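Local coordinates for protein phosphodiesterase (Candida albicans, PDB 6CPU) that is a phosphodiesterase of the HD-type family, with a helical domain that holds a zinc ion and a magnesium ion, at residues G216-P221 / L283-H288; Q210-V215 / F299-E304; T24-I29 / S77-L82; H31-T36 / I194-L199. One frame throughout, in Å; residues are numbered along the deposited sequence.

Contact 1. Residues G216-P221 / L283-H288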
# COMPACT_ATOMS: atom_id res chain seq x y z
N GLY A 216 -11.31 -11.13 -10.56
CA GLY A 216 -11.68 -12.52 -10.67
C GLY A 216 -10.60 -13.52 -11.04
O GLY A 216 -10.77 -14.69 -10.76
N HIS A 217 -9.51 -13.08 -11.67
CA HIS A 217 -8.41 -13.98 -12.06
C HIS A 217 -7.38 -14.19 -10.96
O HIS A 217 -6.94 -13.23 -10.33
CB HIS A 217 -7.67 -13.42 -13.27
CG HIS A 217 -8.40 -13.57 -14.56
ND1 HIS A 217 -9.41 -12.73 -14.95
CD2 HIS A 217 -8.25 -14.47 -15.57
CE1 HIS A 217 -9.85 -13.09 -16.14
NE2 HIS A 217 -9.16 -14.14 -16.54
N TRP A 218 -6.94 -15.44 -10.76
CA TRP A 218 -5.76 -15.70 -9.93
C TRP A 218 -4.52 -15.12 -10.59
O TRP A 218 -3.58 -14.71 -9.91
CB TRP A 218 -5.56 -17.19 -9.62
CG TRP A 218 -4.33 -17.42 -8.81
CD1 TRP A 218 -3.17 -18.01 -9.23
CD2 TRP A 218 -4.10 -16.99 -7.47
NE1 TRP A 218 -2.24 -18.00 -8.21
CE2 TRP A 218 -2.79 -17.39 -7.12
CE3 TRP A 218 -4.89 -16.35 -6.51
CZ2 TRP A 218 -2.25 -17.14 -5.86
CZ3 TRP A 218 -4.35 -16.10 -5.26
CH2 TRP A 218 -3.05 -16.50 -4.94
N SER A 219 -4.50 -15.09 -11.92
CA SER A 219 -3.44 -14.41 -12.66
C SER A 219 -3.75 -12.90 -12.69
O SER A 219 -4.00 -12.32 -13.73
CB SER A 219 -3.32 -14.98 -14.07
OG SER A 219 -2.10 -14.58 -14.68
N PHE A 220 -3.72 -12.28 -11.51
CA PHE A 220 -4.12 -10.89 -11.35
C PHE A 220 -3.14 -10.00 -12.09
O PHE A 220 -1.95 -9.96 -11.72
CB PHE A 220 -4.15 -10.56 -9.86
CG PHE A 220 -4.65 -9.17 -9.54
CD1 PHE A 220 -5.89 -8.74 -9.98
CD2 PHE A 220 -3.89 -8.30 -8.76
CE1 PHE A 220 -6.35 -7.47 -9.68
CE2 PHE A 220 -4.34 -7.02 -8.46
CZ PHE A 220 -5.58 -6.61 -8.91
N PRO A 221 -3.60 -9.29 -13.14
CA PRO A 221 -2.69 -8.59 -14.03
C PRO A 221 -2.28 -7.23 -13.46
O PRO A 221 -2.42 -6.20 -14.13
CB PRO A 221 -3.52 -8.42 -15.30
CG PRO A 221 -4.90 -8.22 -14.78
CD PRO A 221 -5.01 -9.12 -13.58
N LEU A 283 -3.85 -7.90 -1.18
CA LEU A 283 -5.27 -7.90 -0.84
C LEU A 283 -6.03 -8.90 -1.74
O LEU A 283 -6.85 -9.70 -1.27
CB LEU A 283 -5.85 -6.49 -1.02
CG LEU A 283 -7.37 -6.33 -1.06
CD1 LEU A 283 -7.98 -6.74 0.27
CD2 LEU A 283 -7.77 -4.91 -1.39
N GLN A 284 -5.73 -8.84 -3.02
CA GLN A 284 -6.39 -9.70 -4.02
C GLN A 284 -6.07 -11.18 -3.81
O GLN A 284 -6.94 -12.02 -4.00
CB GLN A 284 -6.00 -9.25 -5.42
CG GLN A 284 -6.88 -9.82 -6.54
CD GLN A 284 -6.29 -11.06 -7.22
OE1 GLN A 284 -5.22 -11.57 -6.84
NE2 GLN A 284 -6.98 -11.52 -8.26
N ALA A 285 -4.82 -11.48 -3.45
CA ALA A 285 -4.44 -12.85 -3.05
C ALA A 285 -5.26 -13.31 -1.87
O ALA A 285 -5.88 -14.38 -1.92
CB ALA A 285 -2.96 -12.93 -2.74
N CYS A 286 -5.30 -12.50 -0.81
CA CYS A 286 -6.15 -12.80 0.35
C CYS A 286 -7.59 -13.01 -0.07
O CYS A 286 -8.26 -13.94 0.41
CB CYS A 286 -6.11 -11.67 1.38
SG CYS A 286 -4.73 -11.74 2.53
N PHE A 287 -8.07 -12.13 -0.94
CA PHE A 287 -9.44 -12.19 -1.44
C PHE A 287 -9.72 -13.57 -2.07
O PHE A 287 -10.72 -14.21 -1.75
CB PHE A 287 -9.66 -11.07 -2.44
CG PHE A 287 -11.10 -10.81 -2.77
CD1 PHE A 287 -11.96 -10.31 -1.82
CD2 PHE A 287 -11.59 -11.05 -4.05
CE1 PHE A 287 -13.28 -10.05 -2.11
CE2 PHE A 287 -12.92 -10.79 -4.36
CZ PHE A 287 -13.77 -10.29 -3.38
N HIS A 288 -8.83 -14.02 -2.94
CA HIS A 288 -8.98 -15.35 -3.55
C HIS A 288 -8.89 -16.49 -2.53
O HIS A 288 -9.74 -17.40 -2.55
CB HIS A 288 -7.99 -15.57 -4.69
CG HIS A 288 -8.50 -15.11 -6.02
ND1 HIS A 288 -8.72 -15.97 -7.08
CD2 HIS A 288 -8.87 -13.87 -6.46
CE1 HIS A 288 -9.19 -15.28 -8.11
NE2 HIS A 288 -9.28 -14.01 -7.76
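Gln-284 and Phe-220 each swing CG to the side opposite their backbone N (chi1 -165° and -176°), and a bend at chi2 of Gln-284 carries its chain across one face of the Phe-220 ring. The loop leaving helix 205-216, folded into an inverse gamma turn centred on Ser-219, meets helix 276-292 of the helical phosphodiesterase domain. Gln-284 CG sits over the ring centre in a CH-pi contact, 3.8 Å from the Phe-220 centroid. Beyond it the amide stacks on the CB end of the ring, with Gln-284 CD 3.4 Å from Phe-220 CG. Gln-284 NE2 donates to His-217 O at 2.7 Å, a bent bond (141°) with the acceptor in the amide plane, and also to Val-215 O, while OE1 is bonded by Arg-468; both ends of the buried amide are held and its rotation fixed. One turn on, His-288 NE2 bonds Val-215 O, which brings His-288 CE1 edge-on to Gly-216 O at 3.1 Å. Trp-218, its NE1 bonded to Thr-467 O, extends its six-membered ring toward the helix, obliquely to the imidazole. Its edge touches His-288 CB through Trp-218 CE3 at 3.7 Å, and Trp-218 CH2 reaches Ala-285 CB at 4.2 Å.

Contact 2. Residues Q210-V215 / F299-E304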
# COMPACT_ATOMS: atom_id res chain seq x y z
N GLN A 210 -14.31 -4.62 -16.69
CA GLN A 210 -13.03 -5.30 -16.89
C GLN A 210 -12.32 -5.52 -15.56
O GLN A 210 -11.71 -6.57 -15.33
CB GLN A 210 -12.13 -4.52 -17.83
CG GLN A 210 -12.60 -4.53 -19.27
CD GLN A 210 -11.80 -3.64 -20.18
OE1 GLN A 210 -11.22 -2.64 -19.76
NE2 GLN A 210 -11.77 -3.99 -21.46
N LEU A 211 -12.40 -4.54 -14.67
CA LEU A 211 -11.74 -4.65 -13.37
C LEU A 211 -12.38 -5.73 -12.50
O LEU A 211 -11.68 -6.41 -11.75
CB LEU A 211 -11.69 -3.28 -12.66
CG LEU A 211 -10.84 -2.23 -13.41
CD1 LEU A 211 -10.84 -0.89 -12.69
CD2 LEU A 211 -9.41 -2.69 -13.68
N CYS A 212 -13.70 -5.91 -12.62
CA CYS A 212 -14.38 -7.01 -11.93
C CYS A 212 -13.75 -8.35 -12.32
O CYS A 212 -13.39 -9.13 -11.45
CB CYS A 212 -15.87 -7.02 -12.27
SG CYS A 212 -16.83 -5.66 -11.62
N TYR A 213 -13.61 -8.58 -13.63
CA TYR A 213 -13.00 -9.82 -14.14
C TYR A 213 -11.52 -9.94 -13.83
O TYR A 213 -11.05 -11.04 -13.58
CB TYR A 213 -13.25 -10.00 -15.64
CG TYR A 213 -14.66 -10.43 -15.93
CD1 TYR A 213 -15.66 -9.50 -16.22
CD2 TYR A 213 -15.02 -11.78 -15.87
CE1 TYR A 213 -16.96 -9.89 -16.46
CE2 TYR A 213 -16.32 -12.18 -16.10
CZ TYR A 213 -17.28 -11.24 -16.40
OH TYR A 213 -18.58 -11.64 -16.63
N ALA A 214 -10.78 -8.83 -13.86
CA ALA A 214 -9.38 -8.84 -13.39
C ALA A 214 -9.29 -9.32 -11.94
O ALA A 214 -8.53 -10.25 -11.62
CB ALA A 214 -8.74 -7.46 -13.56
N VAL A 215 -10.09 -8.72 -11.06
CA VAL A 215 -10.17 -9.17 -9.67
C VAL A 215 -10.52 -10.67 -9.59
O VAL A 215 -10.08 -11.39 -8.70
CB VAL A 215 -11.18 -8.31 -8.88
CG1 VAL A 215 -11.52 -8.93 -7.54
CG2 VAL A 215 -10.61 -6.91 -8.67
N PHE A 299 -18.36 -15.24 -7.03
CA PHE A 299 -19.11 -14.22 -7.75
C PHE A 299 -19.09 -14.50 -9.24
O PHE A 299 -18.27 -15.29 -9.72
CB PHE A 299 -18.59 -12.79 -7.44
CG PHE A 299 -17.09 -12.63 -7.59
CD1 PHE A 299 -16.56 -12.01 -8.72
CD2 PHE A 299 -16.22 -13.05 -6.60
CE1 PHE A 299 -15.20 -11.84 -8.87
CE2 PHE A 299 -14.85 -12.88 -6.75
CZ PHE A 299 -14.34 -12.28 -7.88
N LYS A 300 -19.98 -13.86 -9.99
CA LYS A 300 -20.14 -14.16 -11.41
C LYS A 300 -18.84 -14.01 -12.20
O LYS A 300 -18.59 -14.74 -13.15
CB LYS A 300 -21.22 -13.27 -12.02
CG LYS A 300 -21.60 -13.65 -13.44
CD LYS A 300 -22.86 -12.93 -13.90
CE LYS A 300 -23.40 -13.54 -15.18
NZ LYS A 300 -24.40 -12.64 -15.83
N GLN A 301 -18.02 -13.04 -11.79
CA GLN A 301 -16.80 -12.71 -12.51
C GLN A 301 -15.57 -13.48 -12.01
O GLN A 301 -14.46 -13.23 -12.47
CB GLN A 301 -16.54 -11.20 -12.42
CG GLN A 301 -17.70 -10.33 -12.92
CD GLN A 301 -18.66 -9.88 -11.82
OE1 GLN A 301 -18.90 -10.60 -10.86
NE2 GLN A 301 -19.21 -8.69 -11.98
N PHE A 302 -15.78 -14.42 -11.09
CA PHE A 302 -14.71 -15.23 -10.54
C PHE A 302 -14.30 -16.32 -11.53
O PHE A 302 -15.17 -16.99 -12.10
CB PHE A 302 -15.16 -15.83 -9.21
CG PHE A 302 -14.12 -16.65 -8.52
CD1 PHE A 302 -13.12 -16.03 -7.78
CD2 PHE A 302 -14.13 -18.04 -8.60
CE1 PHE A 302 -12.15 -16.79 -7.13
CE2 PHE A 302 -13.16 -18.79 -7.96
CZ PHE A 302 -12.17 -18.17 -7.23
N VAL A 303 -13.00 -16.50 -11.73
CA VAL A 303 -12.48 -17.49 -12.68
C VAL A 303 -12.01 -18.72 -11.90
O VAL A 303 -10.98 -18.69 -11.22
CB VAL A 303 -11.34 -16.91 -13.53
CG1 VAL A 303 -10.76 -17.97 -14.47
CG2 VAL A 303 -11.84 -15.71 -14.33
N GLU A 304 -12.80 -19.79 -11.98
CA GLU A 304 -12.61 -20.96 -11.14
C GLU A 304 -11.21 -21.58 -11.24
O GLU A 304 -10.68 -22.06 -10.24
CB GLU A 304 -13.67 -22.02 -11.48
CG GLU A 304 -13.67 -23.23 -10.56
CD GLU A 304 -13.92 -22.87 -9.11
OE1 GLU A 304 -14.87 -22.10 -8.84
OE2 GLU A 304 -13.18 -23.37 -8.24
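Tyr-213 and Gln-301 cross at about a right angle, the glutamine chain passing over one face of the phenol ring. Tyr-213 CG lies anti to its carbonyl carbon (chi1 -75°), which turns the ring face to Gln-301. Gln-301 CG lies beside its backbone N (chi1 -56°), and the bend at chi2 (94°) turns the amide off the ring and toward Cys-212. Gln-301 CG makes the CH-pi contact, 3.7 Å from the Tyr-213 centroid and displaced toward the CE1-CZ rim, where it comes within 3.6 Å of Tyr-213 CZ. Gln-301 CB covers the other side of the same face, 3.8 Å from Tyr-213 CE2. The amide does not stack: its plane is steeply inclined to the ring, and Gln-301 NE2 lies 3.7 Å from Cys-212 CB.

Gln-301 belongs to a type I beta turn, Phe-299 to Phe-302, in the loop after helix 276-292, packed on helix 205-216. Phe-299 holds CG in the crowded position between its backbone N and carbonyl carbon, which puts the ring beneath Phe-302 CB, with that atom 3.7 Å above the ring plane. The far rim of the ring faces the helix, Phe-299 CE1 being 4.2 Å from Cys-212 O and Phe-299 CZ 4.4 Å from Val-215 CG1.

The amide is held by Val-319 O and Ile-321 N of a following loop, and Tyr-213 OH by Asp-315. Gln-301 O is buried without a partner in the model. Between the two segments no hydrogen bond forms; they rest on CH-pi and van der Waals contacts, with a backbone bond nearby between Gly-216 and Val-303.

Contact 3. Residues T24-I29 / S77-L82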
# COMPACT_ATOMS: atom_id res chain seq x y z
N THR A 24 -11.29 27.34 -6.36
CA THR A 24 -11.81 26.82 -5.09
C THR A 24 -10.79 25.90 -4.41
O THR A 24 -9.97 25.27 -5.07
CB THR A 24 -13.10 26.01 -5.29
OG1 THR A 24 -12.83 24.82 -6.04
CG2 THR A 24 -14.17 26.82 -6.04
N PHE A 25 -10.89 25.82 -3.09
CA PHE A 25 -10.05 24.94 -2.28
C PHE A 25 -10.35 23.49 -2.65
O PHE A 25 -9.45 22.66 -2.71
CB PHE A 25 -10.31 25.18 -0.78
CG PHE A 25 -9.36 24.45 0.15
CD1 PHE A 25 -7.99 24.43 -0.08
CD2 PHE A 25 -9.84 23.81 1.29
CE1 PHE A 25 -7.13 23.77 0.79
CE2 PHE A 25 -8.99 23.16 2.17
CZ PHE A 25 -7.63 23.13 1.91
N LYS A 26 -11.63 23.20 -2.90
CA LYS A 26 -12.03 21.86 -3.31
C LYS A 26 -11.29 21.42 -4.58
O LYS A 26 -10.79 20.30 -4.65
CB LYS A 26 -13.54 21.77 -3.51
CG LYS A 26 -14.00 20.37 -3.88
CD LYS A 26 -15.51 20.30 -4.06
CE LYS A 26 -15.93 20.45 -5.51
NZ LYS A 26 -17.40 20.24 -5.64
N HIS A 27 -11.23 22.29 -5.58
CA HIS A 27 -10.52 21.94 -6.81
C HIS A 27 -9.00 21.75 -6.57
O HIS A 27 -8.37 20.85 -7.16
CB HIS A 27 -10.79 22.95 -7.91
CG HIS A 27 -12.16 22.82 -8.52
ND1 HIS A 27 -12.83 23.88 -9.08
CD2 HIS A 27 -12.98 21.75 -8.65
CE1 HIS A 27 -13.99 23.48 -9.54
NE2 HIS A 27 -14.11 22.19 -9.29
N LEU A 28 -8.42 22.59 -5.71
CA LEU A 28 -7.01 22.42 -5.30
C LEU A 28 -6.78 21.05 -4.64
O LEU A 28 -5.83 20.34 -4.98
CB LEU A 28 -6.61 23.56 -4.35
CG LEU A 28 -5.11 23.74 -4.12
CD1 LEU A 28 -4.78 25.17 -3.71
CD2 LEU A 28 -4.60 22.78 -3.06
N ILE A 29 -7.67 20.66 -3.74
CA ILE A 29 -7.60 19.35 -3.07
C ILE A 29 -7.68 18.21 -4.10
O ILE A 29 -6.91 17.25 -4.02
CB ILE A 29 -8.69 19.19 -2.00
CG1 ILE A 29 -8.39 20.10 -0.80
CG2 ILE A 29 -8.78 17.76 -1.50
CD1 ILE A 29 -9.55 20.25 0.17
N SER A 77 -19.95 26.21 -0.29
CA SER A 77 -19.05 25.13 0.13
C SER A 77 -18.43 25.31 1.52
O SER A 77 -17.74 26.29 1.79
CB SER A 77 -17.93 24.95 -0.89
OG SER A 77 -16.86 24.20 -0.32
N LYS A 78 -18.65 24.32 2.37
CA LYS A 78 -18.00 24.29 3.68
C LYS A 78 -16.47 24.14 3.57
O LYS A 78 -15.73 24.76 4.32
CB LYS A 78 -18.61 23.19 4.55
CG LYS A 78 -20.00 23.57 5.05
CD LYS A 78 -20.68 22.43 5.79
CE LYS A 78 -21.94 22.93 6.48
NZ LYS A 78 -22.55 21.89 7.36
N LEU A 79 -16.01 23.34 2.61
CA LEU A 79 -14.56 23.19 2.39
C LEU A 79 -13.92 24.51 2.03
O LEU A 79 -12.90 24.91 2.61
CB LEU A 79 -14.26 22.18 1.27
CG LEU A 79 -14.08 20.71 1.62
CD1 LEU A 79 -13.80 19.95 0.34
CD2 LEU A 79 -12.98 20.49 2.65
N ASP A 80 -14.52 25.20 1.06
CA ASP A 80 -13.99 26.46 0.56
C ASP A 80 -14.01 27.56 1.64
O ASP A 80 -13.13 28.42 1.67
CB ASP A 80 -14.77 26.91 -0.68
CG ASP A 80 -14.60 25.95 -1.88
OD1 ASP A 80 -13.65 25.12 -1.89
OD2 ASP A 80 -15.42 26.03 -2.82
N ASN A 81 -14.98 27.48 2.55
CA ASN A 81 -15.15 28.48 3.61
C ASN A 81 -14.48 28.16 4.94
O ASN A 81 -14.71 28.87 5.93
CB ASN A 81 -16.65 28.74 3.81
CG ASN A 81 -17.28 29.43 2.62
OD1 ASN A 81 -16.78 30.45 2.14
ND2 ASN A 81 -18.38 28.87 2.11
N LEU A 82 -13.64 27.11 4.99
CA LEU A 82 -12.93 26.76 6.22
C LEU A 82 -12.01 27.88 6.66
O LEU A 82 -11.37 28.50 5.82
CB LEU A 82 -12.06 25.50 6.03
CG LEU A 82 -12.77 24.16 5.91
CD1 LEU A 82 -11.73 23.12 5.48
CD2 LEU A 82 -13.47 23.73 7.19
O HOH W 1 -11.96 28.11 -1.51
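Asp-80 sets its carboxylate against the N-terminal end of helix 25-34, whose N-cap is Thr-24. Its CG stands beside the backbone N, opposite the carbonyl carbon (chi1 -65°), which brings the carboxylate to the helix end. Asp-80 OD1 accepts from Lys-26 N at 3.0 Å, the N-H pointing well at the oxygen (158°) and arriving nearly along the C-O axis. Asp-80 crosses Thr-24 at a slant, OD2 3.4 Å from Thr-24 CB. The cap proper is internal to the helix segment: Thr-24 OG1 takes His-27 N at 3.0 Å. A carboxylate at this end would probably be favoured by the helix dipole, and so helped to stay ionised. Lys-26 NZ stays away from it and makes a weak bond to Glu-193 O.

Next to this polar patch is an apolar one. The Phe-25 ring meets the loop with its edge, Phe-25 CD2 being 3.5 Å from Leu-79 O, and Leu-82 CD1 also comes up near the ring plane. Ile-29 CD1 covers part of one ring face and touches Leu-79 CD2 at 4.2 Å, while Phe-25, Ile-29 and Leu-79 also pack on helix 84-94.

Further out, bonds within the loop hold Asp-80 in place. Ser-77 OG accepts from Asp-80 N at 2.9 Å, an ST motif, and a type I beta turn runs from Leu-79 to Leu-82. Glu-193 at the end of helix 177-193 bonds Ser-77 OG and Leu-79 N, and Lys-87 bonds the carbonyls of Asp-80 and Leu-82. A water bridges the segments: it accepts from Phe-25 N at 3.0 Å and donates weakly to Asp-80 O.

Contact 4. Residues H31-T36 / I194-L199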
# COMPACT_ATOMS: atom_id res chain seq x y z
N HIS A 31 -6.81 18.25 -7.24
CA HIS A 31 -5.51 18.23 -7.92
C HIS A 31 -4.48 17.44 -7.11
O HIS A 31 -3.72 16.64 -7.67
CB HIS A 31 -5.05 19.68 -8.12
CG HIS A 31 -3.69 19.83 -8.70
ND1 HIS A 31 -3.42 19.68 -10.04
CD2 HIS A 31 -2.52 20.18 -8.12
CE1 HIS A 31 -2.14 19.92 -10.26
NE2 HIS A 31 -1.57 20.22 -9.11
N LEU A 32 -4.47 17.66 -5.79
CA LEU A 32 -3.53 16.97 -4.91
C LEU A 32 -3.82 15.49 -4.82
O LEU A 32 -2.89 14.70 -4.85
CB LEU A 32 -3.53 17.59 -3.51
CG LEU A 32 -3.04 19.03 -3.43
CD1 LEU A 32 -3.21 19.49 -2.00
CD2 LEU A 32 -1.60 19.17 -3.87
N PHE A 33 -5.10 15.10 -4.71
CA PHE A 33 -5.46 13.66 -4.63
C PHE A 33 -4.98 12.88 -5.86
O PHE A 33 -4.61 11.72 -5.74
CB PHE A 33 -6.97 13.45 -4.46
CG PHE A 33 -7.45 13.48 -3.02
CD1 PHE A 33 -6.92 12.63 -2.06
CD2 PHE A 33 -8.47 14.35 -2.64
CE1 PHE A 33 -7.38 12.66 -0.75
CE2 PHE A 33 -8.94 14.37 -1.35
CZ PHE A 33 -8.40 13.53 -0.40
N LYS A 34 -5.00 13.53 -7.02
CA LYS A 34 -4.64 12.87 -8.28
C LYS A 34 -3.14 12.64 -8.45
O LYS A 34 -2.75 11.83 -9.30
CB LYS A 34 -5.19 13.66 -9.48
CG LYS A 34 -6.69 13.46 -9.64
CD LYS A 34 -7.23 13.98 -10.96
CE LYS A 34 -7.35 15.48 -10.96
NZ LYS A 34 -8.20 15.93 -12.10
N LYS A 35 -2.32 13.30 -7.64
CA LYS A 35 -0.86 13.13 -7.73
C LYS A 35 -0.35 11.69 -7.55
O LYS A 35 0.68 11.31 -8.16
CB LYS A 35 -0.16 14.10 -6.78
CG LYS A 35 -0.29 15.52 -7.31
CD LYS A 35 0.54 16.51 -6.55
CE LYS A 35 0.53 17.85 -7.24
NZ LYS A 35 1.44 17.88 -8.42
N THR A 36 -1.07 10.87 -6.78
CA THR A 36 -0.66 9.48 -6.58
C THR A 36 -1.23 8.52 -7.66
O THR A 36 -1.20 7.29 -7.50
CB THR A 36 -0.98 9.02 -5.15
OG1 THR A 36 -2.35 9.31 -4.83
CG2 THR A 36 -0.08 9.74 -4.19
N ILE A 194 -16.63 16.13 -2.29
CA ILE A 194 -15.85 15.60 -3.42
C ILE A 194 -16.47 14.33 -3.94
O ILE A 194 -16.84 13.45 -3.17
CB ILE A 194 -14.39 15.34 -3.02
CG1 ILE A 194 -13.74 16.67 -2.65
CG2 ILE A 194 -13.64 14.64 -4.16
CD1 ILE A 194 -12.34 16.56 -2.08
N ASN A 195 -16.60 14.24 -5.27
CA ASN A 195 -17.08 13.04 -5.94
C ASN A 195 -15.86 12.23 -6.39
O ASN A 195 -15.30 12.46 -7.46
CB ASN A 195 -17.96 13.42 -7.14
CG ASN A 195 -18.88 12.28 -7.57
OD1 ASN A 195 -19.16 11.37 -6.80
ND2 ASN A 195 -19.34 12.33 -8.82
N PHE A 196 -15.45 11.28 -5.56
CA PHE A 196 -14.15 10.62 -5.76
C PHE A 196 -14.04 9.79 -7.05
O PHE A 196 -12.95 9.71 -7.63
CB PHE A 196 -13.77 9.82 -4.51
CG PHE A 196 -13.21 10.69 -3.42
CD1 PHE A 196 -11.85 10.96 -3.36
CD2 PHE A 196 -14.04 11.29 -2.48
CE1 PHE A 196 -11.32 11.78 -2.38
CE2 PHE A 196 -13.52 12.11 -1.50
CZ PHE A 196 -12.17 12.35 -1.44
N ILE A 197 -15.16 9.24 -7.53
CA ILE A 197 -15.15 8.50 -8.79
C ILE A 197 -14.69 9.36 -9.96
O ILE A 197 -14.07 8.85 -10.90
CB ILE A 197 -16.55 7.87 -9.09
CG1 ILE A 197 -16.45 6.81 -10.20
CG2 ILE A 197 -17.55 8.95 -9.48
CD1 ILE A 197 -15.99 5.45 -9.72
N GLU A 198 -14.96 10.66 -9.90
CA GLU A 198 -14.55 11.59 -10.95
C GLU A 198 -13.05 11.84 -10.97
O GLU A 198 -12.54 12.38 -11.93
CB GLU A 198 -15.27 12.93 -10.83
CG GLU A 198 -16.73 12.88 -11.23
CD GLU A 198 -17.45 14.19 -10.94
OE1 GLU A 198 -16.86 15.26 -11.16
OE2 GLU A 198 -18.60 14.13 -10.47
N LEU A 199 -12.35 11.45 -9.90
CA LEU A 199 -10.90 11.62 -9.82
C LEU A 199 -10.14 10.45 -10.44
O LEU A 199 -8.91 10.47 -10.49
CB LEU A 199 -10.46 11.85 -8.37
CG LEU A 199 -11.07 13.07 -7.66
CD1 LEU A 199 -10.45 13.29 -6.29
CD2 LEU A 199 -10.91 14.32 -8.50
O HOH W 2 -10.57 15.09 -12.58
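Phe-33 of helix 25-34 meets Leu-199 first, its CB touching Leu-199 CD1 at 3.9 Å; the same methyl lies obliquely to the ring. One face of the ring then receives the edge of Phe-196: Phe-33 CD2 and CE2 both lie under Phe-196 CE1, the second at 3.7 Å. Phe-33 CE2 also meets Ile-194 CD1, which comes up at the ring edge at 4.1 Å. At the tip, Phe-33 CZ is 3.9 Å from Phe-196 CE1. The two rings form a T-shaped pair, centroids 5.2 Å apart and planes at 71°, in which Phe-33 supplies the face.

Residues 196-199 form a short 3-10 segment just beyond the end of helix 177-193, and the contact joins it to the helix 25-34 that follows strand 16-21 of the parallel sheet. Within the loop, Ile-194 CG2 packs over the Phe-196 ring, 3.6 Å above its centre, and Asn-254 bonds the backbone at Ile-194 O and Phe-196 N. Helix 253-264 packs on Phe-33, Phe-196 and Leu-199.

Lys-34 runs its aliphatic chain past the loop carbonyl, Lys-34 CG being 3.8 Å from Leu-199 O. The bend at chi3 turns Lys-34 NZ to a water at 2.6 Å, which donates weakly to Glu-198 O.

How the contacts relate
From the N terminus, helix 25-34 follows strand 16-21 of the parallel sheet and serves two contacts. Contact 3 closes the first loop by bringing residues 77-82 to the start of this helix; contact 4 joins residues 31-36, further along, to residues 194-199. Their segments alternate along the chain, so the two loops cross, and Ile-194 touches both Lys-26 and Ile-29. Later in sequence, helix 205-216 opens contact 2, which closes at residues 299-304, and contact 1 lies within that span, tying the next loop to helix 276-292. These two adjoin through His-288 and Val-215, and through Gly-216 and Val-303. The two pairs lie apart, the nearest atoms of contacts 2 and 4 being separated by about 9 Å.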